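Long-range contact in ribonuclease VapC (Klebsiella pneumoniae, PDB 7BY3), which probably acts as the toxin of a toxin-antitoxin pair, a magnesium-dependent PIN-domain ribonuclease that cleaves RNA: residues G4-L16 against I93-R107. Numbering follows the deposited sequence.
Sequences GSALFDTNILIDL and ILATAQLHRLELITR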
ATOM      1  N   GLY B   4      23.987   7.121  -3.131  1.00 59.05           N
ATOM      2  CA  GLY B   4      23.926   5.768  -3.652  1.00 56.46           C
ATOM      3  C   GLY B   4      23.167   4.826  -2.738  1.00 47.80           C
ATOM      4  O   GLY B   4      23.588   3.693  -2.508  1.00 44.52           O
ATOM      5  N   SER B   5      22.046   5.302  -2.208  1.00 47.01           N
ATOM      6  CA  SER B   5      21.209   4.483  -1.342  1.00 45.22           C
ATOM      7  C   SER B   5      20.421   3.467  -2.162  1.00 43.71           C
ATOM      8  O   SER B   5      20.221   3.645  -3.364  1.00 43.02           O
ATOM      9  CB  SER B   5      20.267   5.359  -0.520  1.00 47.32           C
ATOM     10  OG  SER B   5      20.978   6.050   0.491  1.00 53.53           O
ATOM     11  N   ALA B   6      19.971   2.403  -1.504  1.00 37.95           N
ATOM     12  CA  ALA B   6      19.392   1.270  -2.209  1.00 33.04           C
ATOM     13  C   ALA B   6      17.995   0.886  -1.725  1.00 31.64           C
ATOM     14  O   ALA B   6      17.725   0.850  -0.525  1.00 31.39           O
ATOM     15  CB  ALA B   6      20.322   0.080  -2.092  1.00 33.58           C
ATOM     16  N   LEU B   7      17.117   0.600  -2.682  1.00 31.16           N
ATOM     17  CA  LEU B   7      15.821  -0.016  -2.408  1.00 28.94           C
ATOM     18  C   LEU B   7      15.795  -1.400  -3.044  1.00 28.84           C
ATOM     19  O   LEU B   7      16.000  -1.538  -4.250  1.00 29.62           O
ATOM     20  CB  LEU B   7      14.671   0.840  -2.944  1.00 28.46           C
ATOM     21  CG  LEU B   7      13.263   0.317  -2.643  1.00 25.92           C
ATOM     22  CD1 LEU B   7      12.702   0.966  -1.392  1.00 25.86           C
ATOM     23  CD2 LEU B   7      12.330   0.528  -3.821  1.00 25.81           C
ATOM     24  N   PHE B   8      15.546  -2.426  -2.239  1.00 28.80           N
ATOM     25  CA  PHE B   8      15.613  -3.800  -2.723  1.00 29.85           C
ATOM     26  C   PHE B   8      14.238  -4.399  -2.994  1.00 29.97           C
ATOM     27  O   PHE B   8      13.349  -4.354  -2.146  1.00 29.36           O
ATOM     28  CB  PHE B   8      16.378  -4.672  -1.726  1.00 29.22           C
ATOM     29  CG  PHE B   8      17.866  -4.478  -1.778  1.00 29.83           C
ATOM     30  CD1 PHE B   8      18.483  -3.526  -0.985  1.00 29.66           C
ATOM     31  CD2 PHE B   8      18.646  -5.237  -2.633  1.00 30.55           C
ATOM     32  CE1 PHE B   8      19.851  -3.342  -1.038  1.00 30.82           C
ATOM     33  CE2 PHE B   8      20.013  -5.057  -2.690  1.00 31.67           C
ATOM     34  CZ  PHE B   8      20.616  -4.109  -1.891  1.00 31.66           C
ATOM     35  N   ASP B   9      14.079  -4.958  -4.190  1.00 32.05           N
ATOM     36  CA  ASP B   9      12.831  -5.591  -4.601  1.00 31.64           C
ATOM     37  C   ASP B   9      12.646  -6.926  -3.886  1.00 32.24           C
ATOM     38  O   ASP B   9      13.604  -7.504  -3.370  1.00 31.77           O
ATOM     39  CB  ASP B   9      12.806  -5.783  -6.120  1.00 35.49           C
ATOM     40  CG  ASP B   9      11.408  -6.029  -6.659  1.00 37.51           C
ATOM     41  OD1 ASP B   9      10.443  -5.978  -5.868  1.00 38.18           O
ATOM     42  OD2 ASP B   9      11.273  -6.265  -7.879  1.00 39.17           O
ATOM     43  N   THR B  10      11.406  -7.400  -3.857  1.00 32.85           N
ATOM     44  CA  THR B  10      11.027  -8.591  -3.101  1.00 34.82           C
ATOM     45  C   THR B  10      11.846  -9.837  -3.448  1.00 36.92           C
ATOM     46  O   THR B  10      12.223 -10.601  -2.559  1.00 37.06           O
ATOM     47  CB  THR B  10       9.531  -8.916  -3.312  1.00 34.68           C
ATOM     48  OG1 THR B  10       8.748  -7.737  -3.087  1.00 32.57           O
ATOM     49  CG2 THR B  10       9.077 -10.010  -2.359  1.00 33.86           C
ATOM     50  N   ASN B  11      12.125 -10.034  -4.733  1.00 39.24           N
ATOM     51  CA  ASN B  11      12.799 -11.249  -5.190  1.00 41.58           C
ATOM     52  C   ASN B  11      14.203 -11.428  -4.607  1.00 40.39           C
ATOM     53  O   ASN B  11      14.686 -12.554  -4.475  1.00 40.92           O
ATOM     54  CB  ASN B  11      12.866 -11.272  -6.722  1.00 45.10           C
ATOM     55  CG  ASN B  11      13.492 -10.016  -7.304  1.00 43.03           C
ATOM     56  OD1 ASN B  11      12.792  -9.086  -7.703  1.00 43.07           O
ATOM     57  ND2 ASN B  11      14.818  -9.987  -7.358  1.00 52.23           N
ATOM     58  N   ILE B  12      14.853 -10.324  -4.259  1.00 39.24           N
ATOM     59  CA  ILE B  12      16.199 -10.382  -3.702  1.00 36.58           C
ATOM     60  C   ILE B  12      16.174 -10.835  -2.248  1.00 35.66           C
ATOM     61  O   ILE B  12      16.977 -11.674  -1.839  1.00 36.04           O
ATOM     62  CB  ILE B  12      16.904  -9.024  -3.803  1.00 34.52           C
ATOM     63  CG1 ILE B  12      17.091  -8.650  -5.270  1.00 35.19           C
ATOM     64  CG2 ILE B  12      18.251  -9.063  -3.099  1.00 34.11           C
ATOM     65  CD1 ILE B  12      17.832  -7.371  -5.466  1.00 35.40           C
ATOM     66  N   LEU B  13      15.247 -10.280  -1.473  1.00 35.18           N
ATOM     67  CA  LEU B  13      15.076 -10.683  -0.081  1.00 35.29           C
ATOM     68  C   LEU B  13      14.704 -12.160   0.012  1.00 35.94           C
ATOM     69  O   LEU B  13      15.234 -12.889   0.851  1.00 34.87           O
ATOM     70  CB  LEU B  13      14.012  -9.824   0.605  1.00 34.90           C
ATOM     71  CG  LEU B  13      14.425  -8.421   1.054  1.00 29.68           C
ATOM     72  CD1 LEU B  13      13.275  -7.744   1.767  1.00 37.01           C
ATOM     73  CD2 LEU B  13      15.637  -8.483   1.960  1.00 31.82           C
ATOM     74  N   ILE B  14      13.795 -12.593  -0.858  1.00 38.17           N
ATOM     75  CA  ILE B  14      13.400 -13.995  -0.933  1.00 38.69           C
ATOM     76  C   ILE B  14      14.605 -14.881  -1.228  1.00 38.04           C
ATOM     77  O   ILE B  14      14.799 -15.915  -0.588  1.00 37.84           O
ATOM     78  CB  ILE B  14      12.322 -14.220  -2.014  1.00 40.10           C
ATOM     79  CG1 ILE B  14      11.025 -13.508  -1.627  1.00 40.77           C
ATOM     80  CG2 ILE B  14      12.055 -15.705  -2.207  1.00 43.90           C
ATOM     81  CD1 ILE B  14      10.428 -14.001  -0.328  1.00 41.87           C
ATOM     82  N   ASP B  15      15.417 -14.461  -2.193  1.00 38.85           N
ATOM     83  CA  ASP B  15      16.643 -15.168  -2.543  1.00 38.51           C
ATOM     84  C   ASP B  15      17.561 -15.324  -1.341  1.00 36.91           C
ATOM     85  O   ASP B  15      18.132 -16.390  -1.120  1.00 38.61           O
ATOM     86  CB  ASP B  15      17.385 -14.439  -3.660  1.00 41.30           C
ATOM     87  CG  ASP B  15      17.155 -15.061  -5.017  1.00 45.06           C
ATOM     88  OD1 ASP B  15      16.473 -16.103  -5.093  1.00 48.81           O
ATOM     89  OD2 ASP B  15      17.658 -14.505  -6.014  1.00 43.79           O
ATOM     90  N   LEU B  16      17.698 -14.251  -0.570  1.00 36.12           N
ATOM     91  CA  LEU B  16      18.561 -14.252   0.603  1.00 35.40           C
ATOM     92  C   LEU B  16      18.097 -15.257   1.647  1.00 36.41           C
ATOM     93  O   LEU B  16      18.874 -16.100   2.092  1.00 37.71           O
ATOM     94  CB  LEU B  16      18.626 -12.860   1.229  1.00 34.78           C
ATOM     95  CG  LEU B  16      19.369 -12.826   2.564  1.00 34.27           C
ATOM     96  CD1 LEU B  16      20.874 -12.869   2.342  1.00 34.64           C
ATOM     97  CD2 LEU B  16      18.966 -11.612   3.376  1.00 33.23           C
ATOM     98  N   ILE B  93       6.621  -0.064  -6.158  1.00 25.29           N
ATOM     99  CA  ILE B  93       7.990  -0.238  -5.689  1.00 25.71           C
ATOM    100  C   ILE B  93       8.938   0.695  -6.445  1.00 26.13           C
ATOM    101  O   ILE B  93       9.872   1.249  -5.865  1.00 27.21           O
ATOM    102  CB  ILE B  93       8.441  -1.708  -5.835  1.00 25.89           C
ATOM    103  CG1 ILE B  93       7.771  -2.565  -4.760  1.00 27.11           C
ATOM    104  CG2 ILE B  93       9.948  -1.835  -5.710  1.00 27.41           C
ATOM    105  CD1 ILE B  93       8.001  -4.045  -4.918  1.00 30.17           C
ATOM    106  N   LEU B  94       8.679   0.891  -7.734  1.00 25.90           N
ATOM    107  CA  LEU B  94       9.470   1.819  -8.536  1.00 25.34           C
ATOM    108  C   LEU B  94       9.180   3.266  -8.140  1.00 25.45           C
ATOM    109  O   LEU B  94      10.081   4.103  -8.116  1.00 25.68           O
ATOM    110  CB  LEU B  94       9.198   1.610 -10.028  1.00 25.61           C
ATOM    111  CG  LEU B  94      10.001   2.485 -10.996  1.00 26.56           C
ATOM    112  CD1 LEU B  94      11.494   2.343 -10.744  1.00 27.67           C
ATOM    113  CD2 LEU B  94       9.668   2.144 -12.439  1.00 24.89           C
ATOM    114  N   ALA B  95       7.920   3.555  -7.826  1.00 25.77           N
ATOM    115  CA  ALA B  95       7.520   4.889  -7.384  1.00 26.14           C
ATOM    116  C   ALA B  95       8.166   5.236  -6.050  1.00 26.53           C
ATOM    117  O   ALA B  95       8.576   6.374  -5.820  1.00 27.69           O
ATOM    118  CB  ALA B  95       6.009   4.982  -7.277  1.00 26.25           C
ATOM    119  N   THR B  96       8.246   4.242  -5.175  1.00 27.10           N
ATOM    120  CA  THR B  96       8.865   4.407  -3.870  1.00 26.46           C
ATOM    121  C   THR B  96      10.348   4.746  -4.012  1.00 28.21           C
ATOM    122  O   THR B  96      10.867   5.612  -3.307  1.00 30.12           O
ATOM    123  CB  THR B  96       8.695   3.134  -3.016  1.00 26.05           C
ATOM    124  OG1 THR B  96       7.303   2.917  -2.759  1.00 25.95           O
ATOM    125  CG2 THR B  96       9.430   3.267  -1.695  1.00 27.24           C
ATOM    126  N   ALA B  97      11.020   4.072  -4.939  1.00 28.79           N
ATOM    127  CA  ALA B  97      12.440   4.304  -5.180  1.00 29.19           C
ATOM    128  C   ALA B  97      12.692   5.708  -5.721  1.00 31.58           C
ATOM    129  O   ALA B  97      13.579   6.413  -5.243  1.00 33.62           O
ATOM    130  CB  ALA B  97      12.992   3.263  -6.140  1.00 28.04           C
ATOM    131  N   GLN B  98      11.906   6.104  -6.718  1.00 30.91           N
ATOM    132  CA  GLN B  98      12.049   7.413  -7.344  1.00 31.27           C
ATOM    133  C   GLN B  98      11.875   8.556  -6.352  1.00 32.86           C
ATOM    134  O   GLN B  98      12.707   9.459  -6.285  1.00 36.75           O
ATOM    135  CB  GLN B  98      11.041   7.580  -8.483  1.00 29.94           C
ATOM    136  CG  GLN B  98      11.275   6.676  -9.672  1.00 27.86           C
ATOM    137  CD  GLN B  98      10.495   7.125 -10.888  1.00 25.56           C
ATOM    138  OE1 GLN B  98       9.596   7.958 -10.787  1.00 25.39           O
ATOM    139  NE2 GLN B  98      10.836   6.575 -12.045  1.00 27.16           N
ATOM    140  N   LEU B  99      10.785   8.511  -5.593  1.00 32.37           N
ATOM    141  CA  LEU B  99      10.455   9.580  -4.659  1.00 33.83           C
ATOM    142  C   LEU B  99      11.563   9.795  -3.634  1.00 34.73           C
ATOM    143  O   LEU B  99      11.873  10.929  -3.269  1.00 36.83           O
ATOM    144  CB  LEU B  99       9.136   9.273  -3.945  1.00 33.72           C
ATOM    145  CG  LEU B  99       7.847   9.375  -4.766  1.00 32.51           C
ATOM    146  CD1 LEU B  99       6.678   9.746  -3.872  1.00 35.29           C
ATOM    147  CD2 LEU B  99       7.988  10.374  -5.905  1.00 32.95           C
ATOM    148  N   HIS B 100      12.160   8.701  -3.176  1.00 34.97           N
ATOM    149  CA  HIS B 100      13.209   8.762  -2.165  1.00 35.90           C
ATOM    150  C   HIS B 100      14.614   8.757  -2.763  1.00 37.12           C
ATOM    151  O   HIS B 100      15.600   8.696  -2.031  1.00 38.88           O
ATOM    152  CB  HIS B 100      13.048   7.612  -1.174  1.00 34.25           C
ATOM    153  CG  HIS B 100      11.872   7.770  -0.265  1.00 34.40           C
ATOM    154  ND1 HIS B 100      10.593   7.405  -0.626  1.00 33.69           N
ATOM    155  CD2 HIS B 100      11.777   8.278   0.991  1.00 34.65           C
ATOM    156  CE1 HIS B 100       9.765   7.671   0.366  1.00 34.39           C
ATOM    157  NE2 HIS B 100      10.455   8.198   1.356  1.00 33.91           N
ATOM    158  N   ARG B 101      14.691   8.816  -4.090  1.00 35.62           N
ATOM    159  CA  ARG B 101      15.962   8.838  -4.814  1.00 35.02           C
ATOM    160  C   ARG B 101      16.820   7.626  -4.489  1.00 35.81           C
ATOM    161  O   ARG B 101      17.998   7.758  -4.158  1.00 36.85           O
ATOM    162  CB  ARG B 101      16.752  10.113  -4.507  1.00 39.39           C
ATOM    163  CG  ARG B 101      15.916  11.368  -4.378  1.00 45.29           C
ATOM    164  CD  ARG B 101      16.591  12.336  -3.428  1.00 55.11           C
ATOM    165  NE  ARG B 101      16.644  11.787  -2.075  1.00 60.61           N
ATOM    166  CZ  ARG B 101      17.573  12.096  -1.177  1.00 64.13           C
ATOM    167  NH1 ARG B 101      18.538  12.952  -1.485  1.00 66.13           N
ATOM    168  NH2 ARG B 101      17.540  11.543   0.028  1.00 60.07           N
ATOM    169  N   LEU B 102      16.224   6.443  -4.577  1.00 35.82           N
ATOM    170  CA  LEU B 102      16.953   5.208  -4.332  1.00 35.77           C
ATOM    171  C   LEU B 102      17.112   4.409  -5.615  1.00 34.23           C
ATOM    172  O   LEU B 102      16.253   4.450  -6.493  1.00 34.21           O
ATOM    173  CB  LEU B 102      16.242   4.360  -3.278  1.00 33.82           C
ATOM    174  CG  LEU B 102      15.708   5.087  -2.045  1.00 32.95           C
ATOM    175  CD1 LEU B 102      15.003   4.109  -1.124  1.00 30.60           C
ATOM    176  CD2 LEU B 102      16.832   5.794  -1.318  1.00 33.49           C
ATOM    177  N   GLU B 103      18.220   3.686  -5.726  1.00 33.98           N
ATOM    178  CA  GLU B 103      18.396   2.756  -6.827  1.00 34.48           C
ATOM    179  C   GLU B 103      17.504   1.550  -6.589  1.00 34.22           C
ATOM    180  O   GLU B 103      17.472   1.008  -5.486  1.00 37.08           O
ATOM    181  CB  GLU B 103      19.857   2.324  -6.956  1.00 36.76           C
ATOM    182  CG  GLU B 103      20.151   1.501  -8.198  1.00 36.86           C
ATOM    183  CD  GLU B 103      20.293   2.359  -9.440  1.00 39.49           C
ATOM    184  OE1 GLU B 103      20.641   3.550  -9.302  1.00 47.71           O
ATOM    185  OE2 GLU B 103      20.058   1.847 -10.553  1.00 40.32           O
ATOM    186  N   LEU B 104      16.768   1.136  -7.614  1.00 33.31           N
ATOM    187  CA  LEU B 104      15.939  -0.054  -7.501  1.00 32.04           C
ATOM    188  C   LEU B 104      16.736  -1.271  -7.943  1.00 32.70           C
ATOM    189  O   LEU B 104      17.133  -1.378  -9.100  1.00 34.27           O
ATOM    190  CB  LEU B 104      14.661   0.081  -8.331  1.00 31.60           C
ATOM    191  CG  LEU B 104      13.713  -1.121  -8.282  1.00 30.43           C
ATOM    192  CD1 LEU B 104      13.397  -1.499  -6.844  1.00 27.71           C
ATOM    193  CD2 LEU B 104      12.438  -0.838  -9.055  1.00 27.56           C
ATOM    194  N   ILE B 105      16.978  -2.183  -7.012  1.00 31.87           N
ATOM    195  CA  ILE B 105      17.721  -3.391  -7.329  1.00 33.14           C
ATOM    196  C   ILE B 105      16.750  -4.554  -7.406  1.00 34.66           C
ATOM    197  O   ILE B 105      16.083  -4.891  -6.429  1.00 33.36           O
ATOM    198  CB  ILE B 105      18.825  -3.682  -6.297  1.00 33.59           C
ATOM    199  CG1 ILE B 105      19.645  -2.425  -6.026  1.00 32.49           C
ATOM    200  CG2 ILE B 105      19.755  -4.759  -6.801  1.00 35.56           C
ATOM    201  CD1 ILE B 105      19.225  -1.702  -4.793  1.00 31.42           C
ATOM    202  N   THR B 106      16.665  -5.150  -8.587  1.00 38.80           N
ATOM    203  CA  THR B 106      15.713  -6.216  -8.849  1.00 40.64           C
ATOM    204  C   THR B 106      16.286  -7.194  -9.862  1.00 41.12           C
ATOM    205  O   THR B 106      17.106  -6.824 -10.699  1.00 39.65           O
ATOM    206  CB  THR B 106      14.373  -5.658  -9.374  1.00 38.67           C
ATOM    207  OG1 THR B 106      13.502  -6.740  -9.725  1.00 39.09           O
ATOM    208  CG2 THR B 106      14.600  -4.779 -10.593  1.00 36.59           C
ATOM    209  N   ARG B 107      15.855  -8.446  -9.780  1.00 42.42           N
ATOM    210  CA  ARG B 107      16.255  -9.439 -10.764  1.00 45.79           C
ATOM    211  C   ARG B 107      15.367  -9.393 -11.997  1.00 47.34           C
ATOM    212  O   ARG B 107      15.593 -10.136 -12.951  1.00 51.16           O
ATOM    213  CB  ARG B 107      16.216 -10.843 -10.169  1.00 48.11           C
ATOM    214  CG  ARG B 107      17.578 -11.450  -9.921  1.00 51.34           C
ATOM    215  CD  ARG B 107      17.457 -12.911  -9.533  1.00 53.57           C
ATOM    216  NE  ARG B 107      16.947 -13.058  -8.176  1.00 53.86           N
ATOM    217  CZ  ARG B 107      15.681 -13.324  -7.886  1.00 54.45           C
ATOM    218  NH1 ARG B 107      15.293 -13.438  -6.628  1.00 51.63           N
ATOM    219  NH2 ARG B 107      14.807 -13.486  -8.857  1.00 50.76           N
TER
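Strands 6-8 and 103-105 run parallel, 4.9 Å apart at their axes, with L7 held through both its N and its O, which bond the residues flanking L104: its N donates to E103 O (2.9 Å) and its O accepts from I105 N, while E103 N to S5 O and D9 N to I105 O extend the pairing at the two ends. The pair illustrates how a parallel α/β core presents different surfaces on its two faces. On one, L7 packs against helix 93-99, which runs back almost antiparallel to strand 6-8; with CG anti to the backbone N (chi1 -177°), its CD2 lies 3.6 Å from A97 CB and its CD1 close to T96 CG2, while L102 crosses it at about a right angle. On the other, I105 sets CD1 squarely over the F8 ring, 3.9 Å from the centroid, a CH-pi contact, and I12 CD1 meets I105 CG2 while lying in plane at the ring's edge.

Beyond the strands, T106 OG1 donates to the anti lone pair of D9 OD2 (2.9 Å), a second-shell bond that would help orient this predicted magnesium ligand; predicted ligand D90 is nearby. D9 OD2 is also hydrogen-bonded by a polar side chain of another protein's chain. Further along helix 10-16, R107 NE and NH1 both approach D15 OD2, each 2.7 Å away, in a salt bridge whose bent bonds are weak; the exact place of NH1 is doubtful. Y122 OH also bonds D15 OD2.

Strand 103-105 lies between strands 6-8 and 118-119 in the PIN-domain sheet, with helix 88-99 covering the L7 face and W30 meeting F8 on the other.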